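Local coordinates for response regulator CheY-like protein (Mesorhizobium loti, PDB 3SNK) that probably serves as the CheY-like N-terminal domain of a pilus assembly protein that may bind and hydrolyse ATP, at residues K15-F20 with I62-L67; D48-G53 with P76-A81; V88-V93 with V106-S111. One frame throughout, in Å; residues are numbered along the deposited sequence.

Contact 1 (K15-F20 with I62-L67); sequences KQVALF and IVILDL
The F20 ring meets V63 edge-on: V63 CG1 lies near the ring plane, 3.9 Å from F20 CD2, and the two side chains slant across each other. F20 CG stands anti to its own carbonyl carbon (chi1 -59°), which places CD2 and CE2 beside the valine, while W85 meets the ring with its plane turned by about 70°. On the same face of the sheet, L65 CD1 packs against F20 CB at 3.8 Å.

Beneath these groups, strands 15-20 and 62-67 run parallel, their axes 14° apart. I62 N donates to Q16 O at 3.3 Å; then A18 N reaches I62 O, I64 N reaches A18 O at 2.8 Å, F20 N reaches I64 O, and D66 N closes the ladder on F20 O. These are neighbouring interior strands, the first and third along the chain, of the doubly wound receiver fold, whose strand order is 2-1-3-4-5. Helix 24-36 covers the face bearing V17, L19 and I64, where L19 CD1 presses on I64 CG2 at 3.7 Å and V17 CG1 touches I64 CD1 at 3.9 Å.

At the start of the ladder, the extended K15 chain passes I62 at about a right angle, with K15 CD 3.8 Å from I62 CD1. Without the long methylene chain, as with an alanine here, I62 CD1 would probably lose the cover that K15 CD and CE give it. At the far end stands D66, probably where canonical receivers carry their phospho-accepting aspartate; its OD2 forms a salt bridge with K116 and a hydrogen bond with S21.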
loop_
_atom_site.group_PDB
_atom_site.type_symbol
_atom_site.label_atom_id
_atom_site.label_comp_id
_atom_site.label_asym_id
_atom_site.label_seq_id
_atom_site.Cartn_x
_atom_site.Cartn_y
_atom_site.Cartn_z
ATOM N N LYS A 15 12.629 -6.609 -6.150
ATOM C CA LYS A 15 12.089 -6.047 -4.917
ATOM C C LYS A 15 10.627 -6.432 -4.759
ATOM O O LYS A 15 9.776 -6.009 -5.548
ATOM C CB LYS A 15 12.253 -4.518 -4.888
ATOM C CG LYS A 15 12.015 -3.920 -3.509
ATOM C CD LYS A 15 12.171 -2.421 -3.536
ATOM C CE LYS A 15 12.581 -1.894 -2.191
ATOM N NZ LYS A 15 12.894 -0.451 -2.257
ATOM N N GLN A 16 10.332 -7.199 -3.705
ATOM C CA GLN A 16 8.975 -7.630 -3.393
ATOM C C GLN A 16 8.085 -6.436 -3.046
ATOM O O GLN A 16 8.481 -5.533 -2.314
ATOM C CB GLN A 16 8.964 -8.664 -2.254
ATOM C CG GLN A 16 9.339 -10.074 -2.728
ATOM C CD GLN A 16 9.716 -11.019 -1.602
ATOM O OE1 GLN A 16 9.035 -11.127 -0.571
ATOM N NE2 GLN A 16 10.794 -11.769 -1.796
ATOM N N VAL A 17 6.900 -6.433 -3.621
ATOM C CA VAL A 17 5.867 -5.419 -3.456
ATOM C C VAL A 17 4.592 -6.156 -3.039
ATOM O O VAL A 17 4.127 -7.073 -3.748
ATOM C CB VAL A 17 5.657 -4.537 -4.726
ATOM C CG1 VAL A 17 4.599 -3.460 -4.501
ATOM C CG2 VAL A 17 6.969 -3.903 -5.207
ATOM N N ALA A 18 4.058 -5.802 -1.861
ATOM C CA ALA A 18 2.779 -6.340 -1.402
ATOM C C ALA A 18 1.729 -5.271 -1.666
ATOM O O ALA A 18 1.889 -4.136 -1.243
ATOM C CB ALA A 18 2.840 -6.738 0.074
ATOM N N LEU A 19 0.736 -5.592 -2.491
ATOM C CA LEU A 19 -0.353 -4.692 -2.857
ATOM C C LEU A 19 -1.664 -5.197 -2.231
ATOM O O LEU A 19 -1.979 -6.396 -2.336
ATOM C CB LEU A 19 -0.429 -4.629 -4.400
ATOM C CG LEU A 19 -1.584 -3.880 -5.052
ATOM C CD1 LEU A 19 -1.534 -2.426 -4.755
ATOM C CD2 LEU A 19 -1.547 -4.067 -6.562
ATOM N N PHE A 20 -2.391 -4.298 -1.537
ATOM C CA PHE A 20 -3.660 -4.607 -0.848
ATOM C C PHE A 20 -4.702 -3.647 -1.343
ATOM O O PHE A 20 -4.487 -2.445 -1.254
ATOM C CB PHE A 20 -3.518 -4.512 0.701
ATOM C CG PHE A 20 -2.483 -5.454 1.254
ATOM C CD1 PHE A 20 -2.778 -6.799 1.449
ATOM C CD2 PHE A 20 -1.188 -5.018 1.509
ATOM C CE1 PHE A 20 -1.796 -7.692 1.862
ATOM C CE2 PHE A 20 -0.223 -5.902 1.992
ATOM C CZ PHE A 20 -0.530 -7.236 2.147
ATOM N N ILE A 62 8.204 -3.056 -0.208
ATOM C CA ILE A 62 7.219 -1.971 -0.211
ATOM C C ILE A 62 5.842 -2.541 -0.076
ATOM O O ILE A 62 5.538 -3.559 -0.698
ATOM C CB ILE A 62 7.294 -1.126 -1.542
ATOM C CG1 ILE A 62 8.659 -0.491 -1.762
ATOM C CG2 ILE A 62 6.189 -0.055 -1.627
ATOM C CD1 ILE A 62 9.004 -0.391 -3.218
ATOM N N VAL A 63 4.979 -1.832 0.646
ATOM C CA VAL A 63 3.565 -2.146 0.765
ATOM C C VAL A 63 2.769 -1.027 0.089
ATOM O O VAL A 63 3.078 0.152 0.272
ATOM C CB VAL A 63 3.131 -2.352 2.238
ATOM C CG1 VAL A 63 1.615 -2.445 2.376
ATOM C CG2 VAL A 63 3.771 -3.601 2.804
ATOM N N ILE A 64 1.755 -1.390 -0.687
ATOM C CA ILE A 64 0.843 -0.422 -1.297
ATOM C C ILE A 64 -0.517 -0.728 -0.736
ATOM O O ILE A 64 -1.043 -1.843 -0.903
ATOM C CB ILE A 64 0.870 -0.353 -2.831
ATOM C CG1 ILE A 64 2.286 0.018 -3.317
ATOM C CG2 ILE A 64 -0.173 0.668 -3.344
ATOM C CD1 ILE A 64 2.535 -0.184 -4.779
ATOM N N LEU A 65 -1.058 0.228 -0.006
ATOM C CA LEU A 65 -2.322 -0.016 0.656
ATOM C C LEU A 65 -3.396 0.914 0.089
ATOM O O LEU A 65 -3.306 2.133 0.201
ATOM C CB LEU A 65 -2.167 0.121 2.185
ATOM C CG LEU A 65 -3.418 -0.065 3.051
ATOM C CD1 LEU A 65 -3.969 -1.501 2.961
ATOM C CD2 LEU A 65 -3.120 0.305 4.487
ATOM N N ASP A 66 -4.376 0.307 -0.583
ATOM C CA ASP A 66 -5.519 1.040 -1.121
ATOM C C ASP A 66 -6.591 1.089 -0.047
ATOM O O ASP A 66 -7.265 0.090 0.197
ATOM C CB ASP A 66 -6.059 0.382 -2.405
ATOM C CG ASP A 66 -7.296 1.035 -3.011
ATOM O OD1 ASP A 66 -7.596 2.204 -2.646
ATOM O OD2 ASP A 66 -7.927 0.405 -3.909
ATOM N N LEU A 67 -6.726 2.247 0.596
ATOM C CA LEU A 67 -7.687 2.492 1.668
ATOM C C LEU A 67 -9.088 2.815 1.136
ATOM O O LEU A 67 -10.065 2.646 1.866
ATOM C CB LEU A 67 -7.181 3.640 2.549
ATOM C CG LEU A 67 -5.917 3.326 3.340
ATOM C CD1 LEU A 67 -5.219 4.575 3.736
ATOM C CD2 LEU A 67 -6.253 2.474 4.563
#

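Contact 2 (D48-G53 with P76-A81); sequences DDFLKG and PGIVEA
The CA atoms of L51 and A81 come within 5.3 Å where a 3-10 segment, 48-52, meets the first turn of a helix that starts at I78 behind the N-cap residue G77.

I78 CD1 is the methyl on which the packing centres. It lies 3.7 Å from L51 CD2 and 3.8 Å from F50 CE2, so one branch of the isoleucine is shared by an aliphatic and an aromatic neighbour. I78 crosses both side chains at about a right angle, and its methyl comes to the F50 ring obliquely. The isoleucine CG1 is anti to the backbone N (chi1 -170°), and the bend at chi2 (54°) carries CD1 across to the other segment. L51 CD2 also reaches the helix itself, 3.9 Å from A81 CB, and thereby bridges two residues one helical turn apart.

W85 stacks on the F50 ring, and its indole NE1 donates to F50 O. That carbonyl also accepts from G53 N at 3.1 Å, a bond that closes the last turn of the 3-10 segment, and G53 then leaves it with a positive phi, which glycine adopts readily. F50 further touches V63 and L65 of strand 62-68, which ties this loop to the sheet of the receiver-like domain.

Across the contact no hydrogen bond or salt bridge forms. The 208 Å² buried between the segments is joined through carbon atoms, and the fit rests on the shape of methyls and ring, with no polar bond between the segments to set its direction.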
loop_
_atom_site.group_PDB
_atom_site.type_symbol
_atom_site.label_atom_id
_atom_site.label_comp_id
_atom_site.label_asym_id
_atom_site.label_seq_id
_atom_site.Cartn_x
_atom_site.Cartn_y
_atom_site.Cartn_z
ATOM N N ASP A 48 -8.188 -6.164 3.522
ATOM C CA ASP A 48 -8.126 -6.697 4.879
ATOM C C ASP A 48 -6.968 -7.699 5.125
ATOM O O ASP A 48 -6.655 -7.936 6.294
ATOM C CB ASP A 48 -9.472 -7.314 5.287
ATOM C CG ASP A 48 -10.617 -6.307 5.399
ATOM O OD1 ASP A 48 -10.340 -5.079 5.387
ATOM O OD2 ASP A 48 -11.788 -6.748 5.519
ATOM N N ASP A 49 -6.292 -8.220 4.062
ATOM C CA ASP A 49 -5.147 -9.145 4.195
ATOM C C ASP A 49 -3.915 -8.426 4.763
ATOM O O ASP A 49 -2.972 -9.070 5.241
ATOM C CB ASP A 49 -4.797 -9.842 2.874
ATOM C CG ASP A 49 -5.632 -11.097 2.598
ATOM O OD1 ASP A 49 -6.870 -11.052 2.808
ATOM O OD2 ASP A 49 -5.051 -12.109 2.148
ATOM N N PHE A 50 -3.946 -7.085 4.729
ATOM C CA PHE A 50 -2.893 -6.254 5.287
ATOM C C PHE A 50 -2.785 -6.498 6.807
ATOM O O PHE A 50 -1.678 -6.522 7.347
ATOM C CB PHE A 50 -3.191 -4.781 4.984
ATOM C CG PHE A 50 -2.288 -3.804 5.694
ATOM C CD1 PHE A 50 -1.056 -3.455 5.157
ATOM C CD2 PHE A 50 -2.665 -3.240 6.911
ATOM C CE1 PHE A 50 -0.215 -2.544 5.819
ATOM C CE2 PHE A 50 -1.814 -2.343 7.581
ATOM C CZ PHE A 50 -0.600 -2.006 7.028
ATOM N N LEU A 51 -3.944 -6.701 7.482
ATOM C CA LEU A 51 -4.042 -6.910 8.927
ATOM C C LEU A 51 -3.303 -8.157 9.403
ATOM O O LEU A 51 -2.977 -8.253 10.586
ATOM C CB LEU A 51 -5.514 -7.004 9.356
ATOM C CG LEU A 51 -6.389 -5.765 9.118
ATOM C CD1 LEU A 51 -7.843 -6.087 9.390
ATOM C CD2 LEU A 51 -5.940 -4.586 9.987
ATOM N N LYS A 52 -3.043 -9.106 8.490
ATOM C CA LYS A 52 -2.379 -10.368 8.800
ATOM C C LYS A 52 -0.870 -10.214 8.917
ATOM O O LYS A 52 -0.211 -11.077 9.490
ATOM C CB LYS A 52 -2.713 -11.423 7.731
ATOM C CG LYS A 52 -4.126 -11.978 7.817
ATOM C CD LYS A 52 -4.489 -12.672 6.508
ATOM C CE LYS A 52 -5.903 -13.188 6.482
ATOM N NZ LYS A 52 -6.142 -14.047 5.291
ATOM N N GLY A 53 -0.327 -9.133 8.374
ATOM C CA GLY A 53 1.110 -8.906 8.387
ATOM C C GLY A 53 1.800 -9.695 7.284
ATOM O O GLY A 53 1.141 -10.412 6.520
ATOM N N PRO A 76 -10.177 -1.405 14.638
ATOM C CA PRO A 76 -9.524 -1.195 15.944
ATOM C C PRO A 76 -7.992 -1.339 16.055
ATOM O O PRO A 76 -7.372 -0.486 16.707
ATOM C CB PRO A 76 -10.237 -2.192 16.877
ATOM C CG PRO A 76 -11.231 -2.936 16.026
ATOM C CD PRO A 76 -11.466 -2.110 14.811
ATOM N N GLY A 77 -7.379 -2.373 15.492
ATOM C CA GLY A 77 -5.923 -2.482 15.666
ATOM C C GLY A 77 -5.076 -2.168 14.446
ATOM O O GLY A 77 -3.986 -2.731 14.299
ATOM N N ILE A 78 -5.547 -1.246 13.580
ATOM C CA ILE A 78 -4.898 -0.913 12.317
ATOM C C ILE A 78 -3.442 -0.377 12.449
ATOM O O ILE A 78 -2.586 -0.813 11.677
ATOM C CB ILE A 78 -5.773 0.032 11.421
ATOM C CG1 ILE A 78 -5.201 0.176 9.984
ATOM C CG2 ILE A 78 -6.043 1.392 12.053
ATOM C CD1 ILE A 78 -4.960 -1.133 9.276
ATOM N N VAL A 79 -3.165 0.543 13.388
ATOM C CA VAL A 79 -1.823 1.123 13.554
ATOM C C VAL A 79 -0.857 0.065 14.099
ATOM O O VAL A 79 0.317 0.042 13.680
ATOM C CB VAL A 79 -1.837 2.421 14.400
ATOM C CG1 VAL A 79 -0.423 2.954 14.630
ATOM C CG2 VAL A 79 -2.708 3.492 13.707
ATOM N N GLU A 80 -1.371 -0.834 14.961
ATOM C CA GLU A 80 -0.603 -1.944 15.531
ATOM C C GLU A 80 -0.318 -2.964 14.449
ATOM O O GLU A 80 0.781 -3.509 14.427
ATOM C CB GLU A 80 -1.332 -2.619 16.705
ATOM C CG GLU A 80 -1.470 -1.771 17.957
ATOM C CD GLU A 80 -2.693 -0.873 18.013
ATOM O OE1 GLU A 80 -3.331 -0.634 16.960
ATOM O OE2 GLU A 80 -2.987 -0.369 19.120
ATOM N N ALA A 81 -1.292 -3.212 13.540
ATOM C CA ALA A 81 -1.101 -4.137 12.416
ATOM C C ALA A 81 -0.039 -3.588 11.452
ATOM O O ALA A 81 0.709 -4.377 10.876
ATOM C CB ALA A 81 -2.414 -4.414 11.686
#

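Contact 3 (V88-V93 with V106-S111)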
loop_
_atom_site.group_PDB
_atom_site.type_symbol
_atom_site.label_atom_id
_atom_site.label_comp_id
_atom_site.label_asym_id
_atom_site.label_seq_id
_atom_site.Cartn_x
_atom_site.Cartn_y
_atom_site.Cartn_z
ATOM N N VAL A 88 8.973 -1.313 6.615
ATOM C CA VAL A 88 8.956 -1.285 5.157
ATOM C C VAL A 88 8.180 -0.001 4.729
ATOM O O VAL A 88 7.213 0.367 5.415
ATOM C CB VAL A 88 8.373 -2.572 4.489
ATOM C CG1 VAL A 88 9.029 -3.838 5.018
ATOM C CG2 VAL A 88 6.870 -2.650 4.636
ATOM N N PRO A 89 8.603 0.691 3.658
ATOM C CA PRO A 89 7.818 1.838 3.172
ATOM C C PRO A 89 6.385 1.436 2.851
ATOM O O PRO A 89 6.112 0.339 2.324
ATOM C CB PRO A 89 8.551 2.273 1.891
ATOM C CG PRO A 89 9.921 1.684 2.012
ATOM C CD PRO A 89 9.761 0.418 2.779
ATOM N N LEU A 90 5.461 2.338 3.182
ATOM C CA LEU A 90 4.055 2.138 2.960
ATOM C C LEU A 90 3.540 3.249 2.075
ATOM O O LEU A 90 3.756 4.435 2.357
ATOM C CB LEU A 90 3.314 2.090 4.322
ATOM C CG LEU A 90 1.762 2.175 4.302
ATOM C CD1 LEU A 90 1.166 0.974 3.635
ATOM C CD2 LEU A 90 1.198 2.243 5.746
ATOM N N ILE A 91 2.924 2.873 0.966
ATOM C CA ILE A 91 2.351 3.869 0.052
ATOM C C ILE A 91 0.867 3.783 0.250
ATOM O O ILE A 91 0.289 2.707 0.064
ATOM C CB ILE A 91 2.809 3.717 -1.420
ATOM C CG1 ILE A 91 4.322 3.979 -1.526
ATOM C CG2 ILE A 91 2.028 4.686 -2.337
ATOM C CD1 ILE A 91 4.989 3.409 -2.796
ATOM N N ALA A 92 0.258 4.888 0.699
ATOM C CA ALA A 92 -1.186 4.888 0.931
ATOM C C ALA A 92 -1.902 5.541 -0.232
ATOM O O ALA A 92 -1.492 6.593 -0.716
ATOM C CB ALA A 92 -1.519 5.601 2.227
ATOM N N VAL A 93 -2.966 4.875 -0.701
ATOM C CA VAL A 93 -3.825 5.363 -1.765
ATOM C C VAL A 93 -5.215 5.446 -1.166
ATOM O O VAL A 93 -5.717 4.478 -0.580
ATOM C CB VAL A 93 -3.782 4.511 -3.071
ATOM C CG1 VAL A 93 -4.566 5.191 -4.197
ATOM C CG2 VAL A 93 -2.347 4.238 -3.506
ATOM N N VAL A 106 -1.824 9.349 9.594
ATOM C CA VAL A 106 -0.586 9.935 10.090
ATOM C C VAL A 106 0.135 8.901 10.986
ATOM O O VAL A 106 1.324 8.676 10.790
ATOM C CB VAL A 106 -0.773 11.296 10.809
ATOM C CG1 VAL A 106 0.480 11.678 11.596
ATOM C CG2 VAL A 106 -1.130 12.396 9.820
ATOM N N ARG A 107 -0.595 8.240 11.902
ATOM C CA ARG A 107 -0.014 7.259 12.815
ATOM C C ARG A 107 0.481 6.024 12.082
ATOM O O ARG A 107 1.376 5.353 12.578
ATOM C CB ARG A 107 -1.004 6.847 13.905
ATOM C CG ARG A 107 -1.336 7.968 14.869
ATOM C CD ARG A 107 -1.899 7.426 16.168
ATOM N NE ARG A 107 -3.187 6.759 15.987
ATOM C CZ ARG A 107 -4.364 7.375 16.038
ATOM N NH1 ARG A 107 -4.427 8.684 16.254
ATOM N NH2 ARG A 107 -5.486 6.687 15.870
HETATM N N MSE A 108 -0.102 5.717 10.917
HETATM C CA MSE A 108 0.319 4.585 10.099
HETATM C C MSE A 108 1.636 4.842 9.378
HETATM O O MSE A 108 2.188 3.917 8.805
HETATM C CB MSE A 108 -0.774 4.157 9.129
HETATM C CG MSE A 108 -1.803 3.296 9.849
HETATM SE SE MSE A 108 -3.106 2.969 8.564
HETATM C CE MSE A 108 -2.240 1.342 7.829
ATOM N N ASN A 109 2.163 6.068 9.425
ATOM C CA ASN A 109 3.505 6.371 8.957
ATOM C C ASN A 109 3.760 5.874 7.503
ATOM O O ASN A 109 4.676 5.071 7.233
ATOM C CB ASN A 109 4.536 5.750 9.961
ATOM C CG ASN A 109 5.947 6.218 9.759
ATOM O OD1 ASN A 109 6.223 7.140 8.997
ATOM N ND2 ASN A 109 6.878 5.620 10.465
ATOM N N ALA A 110 2.930 6.370 6.582
ATOM C CA ALA A 110 3.062 6.112 5.161
ATOM C C ALA A 110 4.045 7.113 4.581
ATOM O O ALA A 110 4.094 8.252 5.044
ATOM C CB ALA A 110 1.704 6.217 4.480
ATOM N N SER A 111 4.869 6.699 3.607
ATOM C CA SER A 111 5.842 7.617 3.001
ATOM C C SER A 111 5.146 8.500 1.991
ATOM O O SER A 111 5.498 9.675 1.850
ATOM C CB SER A 111 6.973 6.849 2.329
ATOM O OG SER A 111 6.519 6.152 1.179
HETATM O O HOH W 1 6.280 4.340 5.039
#
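A beta-alpha-beta unit made of strand 90-94, helix 99-107 and strand 112-115 is closed here, where L90 at the head of its first strand meets A110 and S111 on the way into its last. S111 N donates to L90 O at 2.8 Å, with an N-H...O angle of 145°. Close by, a water accepts a hydrogen bond from L90 N at 2.9 Å and donates one to N109 O at 2.8 Å, giving a second, indirect backbone link.

Apolar side chains fill in around these bonds. A110 CB touches two strand residues, 4.0 Å from both L90 CG and A92 CB. L90 CG is anti to the backbone N (chi1 168°), and its CD2 reaches M108 O at 3.6 Å and the CE methyl of the selenomethionine at 4.1 Å. M108 O and N109 O also accept hydrogen bonds from R82, while S111 OG bonds to H130. N109, with positive phi, turns the chain out of the helix, and A110 and S111 pass across the start of strand 90-94 toward strand 112-115, as in the connection of a classic parallel beta-alpha-beta crossover in a receiver-type alpha/beta fold.

The centre of contact 1 lies about 10 Å from that of contact 3 and about 13 Å from that of contact 2; contacts 2 and 3 are also about 13 Å apart. Contacts 1 and 2 interleave along the chain, whereas contact 3 opens after both have closed. Contacts 1 and 3 share one parallel sheet, in which strands 62-68 and 90-94 are neighbours, with a probable hydrogen bond from L67 N to V93 O. Contact 2 lies outside this sheet, over the face that bears F20, V63 and L65. The CE methyl of M108 touches both L65 and F50, so M108 links the apolar parts of the three contacts on one side of the sheet, consistent with a shared core of the receiver-like domain.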